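Local coordinates for Serine/threonine-protein kinase Tel1 (Chaetomium thermophilum, PDB 6SKY) that probably acts as an ATP-dependent serine/threonine kinase that senses DNA damage and activates checkpoint signalling by phosphorylating proteins at Ser/Thr-Gln sites, at residues L2520-D2525 / T2655-L2660; T2527-G2532 / A2591-T2596. All blocks are in the same frame, centred on the assembly; numbering follows the deposited sequence.

How the contacts relate
Both contacts lie in the N-terminal lobe of the kinase domain, with centres about 12 Å apart. Both reach the same antiparallel sheet. Contact 1 joins the end of helix 2507-2522 to strand 2658-2662. Contact 2 joins the loop after that helix to strand 2593-2599. Along the chain the order is 2520-2525, 2527-2532, 2591-2596, 2655-2660, so contact 2 falls wholly between the two segments of contact 1. The two also touch directly. Asp2523 OD2 probably hydrogen-bonds Tyr2529 OH, and Leu2520 packs on Leu2595. Helix end, following loop and sheet are thus tied together close to the bound ATP analogue.

Contact 1: residues L2520-D2525 / T2655-L2660; sequences LAMDRD and TSSSGL
Met2522 and Ala2521, near the C-terminal end of helix 2507-2522, meet Ser2657 and Ser2658 near the start of strand 2658-2662. The methionine does most of the reaching. Its chi1 (-71°) turns CG away from the carbonyl carbon, and the chain bends again at chi2 (-67°) and chi3 (101°). These bends bring the tip across to the serines, although CB itself does not point at them. From CB the chain runs through CG to SD, which lies 4.0 Å from Ser2657 OG. The terminal methyl goes further. CE sits beside the backbone of the serine pair, 3.2 Å from Ser2657 O, and is 3.7 Å from Ser2658 CB. All of this is van der Waals contact, with no hydrogen bond between the segments.

The strand belongs to the antiparallel sheet of the N-lobe, which forms one wall of the ATP cleft in the PI3/PI4-kinase fold. Gly2659 pairs by backbone with Lys2610, a residue of the nucleotide pocket, and Leu2660 pairs with Leu2652 on the other neighbouring strand. The side chain of Ala2521 stays about 13 Å from the bound ATP analogue.

The CB of Ala2521 points toward 2655-2660. It meets Ser2658 CB at 3.8 Å, so the alanine methyl and Met2522 CE both rest on the methylene of this buried serine. His2518, one turn earlier in the helix, also touches Ser2658, and Val2609 of strand 2604-2611 lies against Ala2521.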
ATOM      1  N   LEU A2520     -20.990  50.894  26.059  1.00 47.37           N
ATOM      2  CA  LEU A2520     -21.595  49.945  26.983  1.00 47.37           C
ATOM      3  C   LEU A2520     -20.576  48.934  27.486  1.00 47.37           C
ATOM      4  O   LEU A2520     -20.617  48.533  28.652  1.00 47.37           O
ATOM      5  CB  LEU A2520     -22.761  49.234  26.309  1.00 47.37           C
ATOM      6  CG  LEU A2520     -23.487  48.189  27.140  1.00 47.37           C
ATOM      7  CD1 LEU A2520     -24.382  48.861  28.149  1.00 47.37           C
ATOM      8  CD2 LEU A2520     -24.284  47.301  26.234  1.00 47.37           C
ATOM      9  N   ALA A2521     -19.655  48.512  26.623  1.00 49.89           N
ATOM     10  CA  ALA A2521     -18.631  47.561  27.036  1.00 49.89           C
ATOM     11  C   ALA A2521     -17.739  48.148  28.117  1.00 49.89           C
ATOM     12  O   ALA A2521     -17.443  47.492  29.120  1.00 49.89           O
ATOM     13  CB  ALA A2521     -17.795  47.138  25.830  1.00 49.89           C
ATOM     14  N   MET A2522     -17.306  49.391  27.932  1.00 57.76           N
ATOM     15  CA  MET A2522     -16.344  49.984  28.850  1.00 57.76           C
ATOM     16  C   MET A2522     -16.948  50.349  30.200  1.00 57.76           C
ATOM     17  O   MET A2522     -16.200  50.558  31.158  1.00 57.76           O
ATOM     18  CB  MET A2522     -15.722  51.225  28.210  1.00 57.76           C
ATOM     19  CG  MET A2522     -14.775  50.938  27.060  1.00 57.76           C
ATOM     20  SD  MET A2522     -13.284  50.080  27.579  1.00 57.76           S
ATOM     21  CE  MET A2522     -13.679  48.406  27.105  1.00 57.76           C
ATOM     22  N   ASP A2523     -18.270  50.419  30.306  1.00 66.62           N
ATOM     23  CA  ASP A2523     -18.920  50.959  31.498  1.00 66.62           C
ATOM     24  C   ASP A2523     -19.022  49.888  32.575  1.00 66.62           C
ATOM     25  O   ASP A2523     -19.900  49.027  32.530  1.00 66.62           O
ATOM     26  CB  ASP A2523     -20.296  51.499  31.144  1.00 66.62           C
ATOM     27  CG  ASP A2523     -21.100  51.867  32.361  1.00 66.62           C
ATOM     28  OD1 ASP A2523     -20.566  52.592  33.223  1.00 66.62           O
ATOM     29  OD2 ASP A2523     -22.267  51.440  32.456  1.00 66.62           O
ATOM     30  N   ARG A2524     -18.139  49.956  33.568  1.00 75.55           N
ATOM     31  CA  ARG A2524     -18.145  49.029  34.693  1.00 75.55           C
ATOM     32  C   ARG A2524     -18.377  49.807  35.978  1.00 75.55           C
ATOM     33  O   ARG A2524     -17.622  50.731  36.295  1.00 75.55           O
ATOM     34  CB  ARG A2524     -16.837  48.242  34.770  1.00 75.55           C
ATOM     35  CG  ARG A2524     -15.584  49.083  34.604  1.00 75.55           C
ATOM     36  CD  ARG A2524     -14.362  48.205  34.421  1.00 75.55           C
ATOM     37  NE  ARG A2524     -13.281  48.910  33.739  1.00 75.55           N
ATOM     38  CZ  ARG A2524     -12.168  48.331  33.296  1.00 75.55           C
ATOM     39  NH1 ARG A2524     -11.980  47.030  33.461  1.00 75.55           N
ATOM     40  NH2 ARG A2524     -11.241  49.054  32.686  1.00 75.55           N
ATOM     41  N   ASP A2525     -19.420  49.436  36.709  1.00 84.57           N
ATOM     42  CA  ASP A2525     -19.726  50.030  38.008  1.00 84.57           C
ATOM     43  C   ASP A2525     -20.065  48.905  38.976  1.00 84.57           C
ATOM     44  O   ASP A2525     -21.109  48.242  38.804  1.00 84.57           O
ATOM     45  CB  ASP A2525     -20.876  51.026  37.902  1.00 84.57           C
ATOM     46  CG  ASP A2525     -21.074  51.821  39.172  1.00 84.57           C
ATOM     47  OD1 ASP A2525     -20.144  51.858  40.005  1.00 84.57           O
ATOM     48  OD2 ASP A2525     -22.163  52.405  39.341  1.00 84.57           O
ATOM     49  N   THR A2655     -12.571  47.398  19.622  1.00 47.32           N
ATOM     50  CA  THR A2655     -11.356  48.161  19.844  1.00 47.32           C
ATOM     51  C   THR A2655     -10.306  47.233  20.425  1.00 47.32           C
ATOM     52  O   THR A2655     -10.534  46.026  20.513  1.00 47.32           O
ATOM     53  CB  THR A2655     -11.628  49.340  20.774  1.00 47.32           C
ATOM     54  OG1 THR A2655     -12.412  48.896  21.884  1.00 47.32           O
ATOM     55  CG2 THR A2655     -12.392  50.418  20.044  1.00 47.32           C
ATOM     56  N   SER A2656      -9.159  47.763  20.828  1.00 58.46           N
ATOM     57  CA  SER A2656      -8.144  46.932  21.461  1.00 58.46           C
ATOM     58  C   SER A2656      -8.502  46.562  22.884  1.00 58.46           C
ATOM     59  O   SER A2656      -7.673  45.982  23.586  1.00 58.46           O
ATOM     60  CB  SER A2656      -6.788  47.637  21.445  1.00 58.46           C
ATOM     61  OG  SER A2656      -6.198  47.582  20.160  1.00 58.46           O
ATOM     62  N   SER A2657      -9.712  46.880  23.325  1.00 54.97           N
ATOM     63  CA  SER A2657     -10.109  46.614  24.698  1.00 54.97           C
ATOM     64  C   SER A2657     -11.536  46.097  24.816  1.00 54.97           C
ATOM     65  O   SER A2657     -12.031  45.957  25.937  1.00 54.97           O
ATOM     66  CB  SER A2657      -9.958  47.882  25.530  1.00 54.97           C
ATOM     67  OG  SER A2657     -10.553  48.984  24.868  1.00 54.97           O
ATOM     68  N   SER A2658     -12.215  45.810  23.713  1.00 46.95           N
ATOM     69  CA  SER A2658     -13.625  45.471  23.792  1.00 46.95           C
ATOM     70  C   SER A2658     -14.027  44.658  22.575  1.00 46.95           C
ATOM     71  O   SER A2658     -13.412  44.739  21.510  1.00 46.95           O
ATOM     72  CB  SER A2658     -14.492  46.729  23.900  1.00 46.95           C
ATOM     73  OG  SER A2658     -14.330  47.559  22.768  1.00 46.95           O
ATOM     74  N   GLY A2659     -15.090  43.886  22.746  1.00 37.75           N
ATOM     75  CA  GLY A2659     -15.592  43.104  21.637  1.00 37.75           C
ATOM     76  C   GLY A2659     -16.981  42.591  21.910  1.00 37.75           C
ATOM     77  O   GLY A2659     -17.515  42.710  23.012  1.00 37.75           O
ATOM     78  N   LEU A2660     -17.567  42.028  20.866  1.00 31.94           N
ATOM     79  CA  LEU A2660     -18.833  41.321  20.945  1.00 31.94           C
ATOM     80  C   LEU A2660     -18.579  39.861  20.620  1.00 31.94           C
ATOM     81  O   LEU A2660     -18.043  39.544  19.557  1.00 31.94           O
ATOM     82  CB  LEU A2660     -19.850  41.897  19.971  1.00 31.94           C
ATOM     83  CG  LEU A2660     -20.126  43.382  20.078  1.00 31.94           C
ATOM     84  CD1 LEU A2660     -21.116  43.759  19.027  1.00 31.94           C
ATOM     85  CD2 LEU A2660     -20.662  43.681  21.443  1.00 31.94           C
TER

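Contact 2: residues T2527-G2532 / A2591-T2596; sequences TRYKSG and APKILT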
ATOM      1  N   THR A2527     -21.325  48.735  41.870  1.00 84.63           N
ATOM      2  CA  THR A2527     -22.618  48.836  42.537  1.00 84.63           C
ATOM      3  C   THR A2527     -23.763  48.648  41.552  1.00 84.63           C
ATOM      4  O   THR A2527     -24.706  47.896  41.818  1.00 84.63           O
ATOM      5  CB  THR A2527     -22.743  50.186  43.241  1.00 84.63           C
ATOM      6  OG1 THR A2527     -22.581  51.240  42.284  1.00 84.63           O
ATOM      7  CG2 THR A2527     -21.684  50.320  44.319  1.00 84.63           C
ATOM      8  N   ARG A2528     -23.694  49.322  40.406  1.00 81.91           N
ATOM      9  CA  ARG A2528     -24.775  49.254  39.436  1.00 81.91           C
ATOM     10  C   ARG A2528     -24.789  47.935  38.678  1.00 81.91           C
ATOM     11  O   ARG A2528     -25.843  47.533  38.176  1.00 81.91           O
ATOM     12  CB  ARG A2528     -24.657  50.427  38.465  1.00 81.91           C
ATOM     13  CG  ARG A2528     -25.857  50.652  37.580  1.00 81.91           C
ATOM     14  CD  ARG A2528     -25.830  52.067  37.057  1.00 81.91           C
ATOM     15  NE  ARG A2528     -24.464  52.505  36.788  1.00 81.91           N
ATOM     16  CZ  ARG A2528     -24.129  53.751  36.481  1.00 81.91           C
ATOM     17  NH1 ARG A2528     -25.062  54.687  36.405  1.00 81.91           N
ATOM     18  NH2 ARG A2528     -22.864  54.063  36.255  1.00 81.91           N
ATOM     19  N   TYR A2529     -23.653  47.252  38.594  1.00 78.11           N
ATOM     20  CA  TYR A2529     -23.540  45.977  37.892  1.00 78.11           C
ATOM     21  C   TYR A2529     -22.979  44.952  38.866  1.00 78.11           C
ATOM     22  O   TYR A2529     -21.762  44.867  39.052  1.00 78.11           O
ATOM     23  CB  TYR A2529     -22.654  46.116  36.664  1.00 78.11           C
ATOM     24  CG  TYR A2529     -23.154  47.126  35.667  1.00 78.11           C
ATOM     25  CD1 TYR A2529     -24.477  47.132  35.266  1.00 78.11           C
ATOM     26  CD2 TYR A2529     -22.308  48.082  35.142  1.00 78.11           C
ATOM     27  CE1 TYR A2529     -24.938  48.055  34.363  1.00 78.11           C
ATOM     28  CE2 TYR A2529     -22.759  49.006  34.240  1.00 78.11           C
ATOM     29  CZ  TYR A2529     -24.076  48.991  33.852  1.00 78.11           C
ATOM     30  OH  TYR A2529     -24.528  49.920  32.947  1.00 78.11           O
ATOM     31  N   LYS A2530     -23.857  44.175  39.488  1.00 79.35           N
ATOM     32  CA  LYS A2530     -23.448  43.162  40.452  1.00 79.35           C
ATOM     33  C   LYS A2530     -23.327  41.816  39.753  1.00 79.35           C
ATOM     34  O   LYS A2530     -24.246  41.393  39.046  1.00 79.35           O
ATOM     35  CB  LYS A2530     -24.443  43.058  41.607  1.00 79.35           C
ATOM     36  CG  LYS A2530     -25.066  44.367  42.047  1.00 79.35           C
ATOM     37  CD  LYS A2530     -26.105  44.103  43.122  1.00 79.35           C
ATOM     38  CE  LYS A2530     -26.797  45.372  43.568  1.00 79.35           C
ATOM     39  NZ  LYS A2530     -27.806  45.082  44.624  1.00 79.35           N
ATOM     40  N   SER A2531     -22.204  41.140  39.973  1.00 75.90           N
ATOM     41  CA  SER A2531     -21.927  39.867  39.323  1.00 75.90           C
ATOM     42  C   SER A2531     -22.944  38.800  39.706  1.00 75.90           C
ATOM     43  O   SER A2531     -23.083  38.458  40.882  1.00 75.90           O
ATOM     44  CB  SER A2531     -20.517  39.404  39.674  1.00 75.90           C
ATOM     45  OG  SER A2531     -19.571  40.406  39.355  1.00 75.90           O
ATOM     46  N   GLY A2532     -23.656  38.272  38.720  1.00 74.50           N
ATOM     47  CA  GLY A2532     -24.640  37.234  38.938  1.00 74.50           C
ATOM     48  C   GLY A2532     -26.073  37.705  38.879  1.00 74.50           C
ATOM     49  O   GLY A2532     -26.978  36.866  38.808  1.00 74.50           O
ATOM     50  N   ALA A2591     -17.297  43.644  34.438  1.00 62.10           N
ATOM     51  CA  ALA A2591     -18.475  42.802  34.304  1.00 62.10           C
ATOM     52  C   ALA A2591     -18.830  42.549  32.847  1.00 62.10           C
ATOM     53  O   ALA A2591     -19.263  43.472  32.150  1.00 62.10           O
ATOM     54  CB  ALA A2591     -19.659  43.452  35.020  1.00 62.10           C
ATOM     55  N   PRO A2592     -18.662  41.326  32.347  1.00 54.56           N
ATOM     56  CA  PRO A2592     -19.155  41.015  31.000  1.00 54.56           C
ATOM     57  C   PRO A2592     -20.667  40.877  31.033  1.00 54.56           C
ATOM     58  O   PRO A2592     -21.208  40.074  31.790  1.00 54.56           O
ATOM     59  CB  PRO A2592     -18.468  39.688  30.668  1.00 54.56           C
ATOM     60  CG  PRO A2592     -18.200  39.076  31.969  1.00 54.56           C
ATOM     61  CD  PRO A2592     -17.984  40.177  32.963  1.00 54.56           C
ATOM     62  N   LYS A2593     -21.351  41.670  30.223  1.00 45.50           N
ATOM     63  CA  LYS A2593     -22.802  41.685  30.232  1.00 45.50           C
ATOM     64  C   LYS A2593     -23.350  40.918  29.042  1.00 45.50           C
ATOM     65  O   LYS A2593     -22.815  40.996  27.937  1.00 45.50           O
ATOM     66  CB  LYS A2593     -23.331  43.117  30.235  1.00 45.50           C
ATOM     67  CG  LYS A2593     -22.495  44.097  29.473  1.00 45.50           C
ATOM     68  CD  LYS A2593     -22.813  45.506  29.903  1.00 45.50           C
ATOM     69  CE  LYS A2593     -22.332  45.770  31.304  1.00 45.50           C
ATOM     70  NZ  LYS A2593     -20.859  45.869  31.365  1.00 45.50           N
ATOM     71  N   ILE A2594     -24.420  40.177  29.276  1.00 42.46           N
ATOM     72  CA  ILE A2594     -25.012  39.312  28.269  1.00 42.46           C
ATOM     73  C   ILE A2594     -26.304  39.971  27.813  1.00 42.46           C
ATOM     74  O   ILE A2594     -27.334  39.883  28.482  1.00 42.46           O
ATOM     75  CB  ILE A2594     -25.255  37.894  28.795  1.00 42.46           C
ATOM     76  CG1 ILE A2594     -23.944  37.236  29.198  1.00 42.46           C
ATOM     77  CG2 ILE A2594     -25.897  37.049  27.735  1.00 42.46           C
ATOM     78  CD1 ILE A2594     -23.608  37.358  30.645  1.00 42.46           C
ATOM     79  N   LEU A2595     -26.255  40.623  26.667  1.00 41.25           N
ATOM     80  CA  LEU A2595     -27.430  41.235  26.074  1.00 41.25           C
ATOM     81  C   LEU A2595     -28.176  40.224  25.227  1.00 41.25           C
ATOM     82  O   LEU A2595     -27.617  39.231  24.774  1.00 41.25           O
ATOM     83  CB  LEU A2595     -27.040  42.422  25.205  1.00 41.25           C
ATOM     84  CG  LEU A2595     -26.917  43.805  25.823  1.00 41.25           C
ATOM     85  CD1 LEU A2595     -25.960  43.810  26.983  1.00 41.25           C
ATOM     86  CD2 LEU A2595     -26.444  44.741  24.755  1.00 41.25           C
ATOM     87  N   THR A2596     -29.454  40.493  25.008  1.00 45.31           N
ATOM     88  CA  THR A2596     -30.268  39.712  24.091  1.00 45.31           C
ATOM     89  C   THR A2596     -30.920  40.662  23.106  1.00 45.31           C
ATOM     90  O   THR A2596     -31.415  41.719  23.494  1.00 45.31           O
ATOM     91  CB  THR A2596     -31.342  38.908  24.823  1.00 45.31           C
ATOM     92  OG1 THR A2596     -30.756  38.224  25.934  1.00 45.31           O
ATOM     93  CG2 THR A2596     -31.961  37.888  23.897  1.00 45.31           C
TER
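Tyr2529 has CG anti to its carbonyl carbon (chi1 -59°), which sends the ring toward strand 2593-2599. Lys2593 is extended at chi2 and then bends at both chi3 and chi4, curling its ammonium group back to the residues just before the strand. This strand and strand 2576-2585 form a beta hairpin in the N-lobe sheet, and their connection probably corresponds to the glycine-rich loop of protein kinases. In keeping with this, Pro2592, between the two contacting residues, touches the bound ATP analogue.

Lys2593 lies over one face of the tyrosine ring. NZ is 4.9 Å from the Tyr2529 ring centroid and 22° off the normal, a cation-pi contact. CE passes over the same face, 4.4 Å from Tyr2529 CE2. Arg2528 CG lies above the opposite face, offset toward the rim. Nearer the backbone, Tyr2529 CB packs on Ala2591 CB at 4.3 Å. The ring is buried, and its OH hydrogen-bonds Asp2523, next to the helix end. Met2583 and Ile2585 of strand 2576-2585 touch the tyrosine side chain. A hydrogen bond fixes the lysine tip: Lys2593 NZ donates to Ala2591 O at 3.0 Å, in the carbonyl plane.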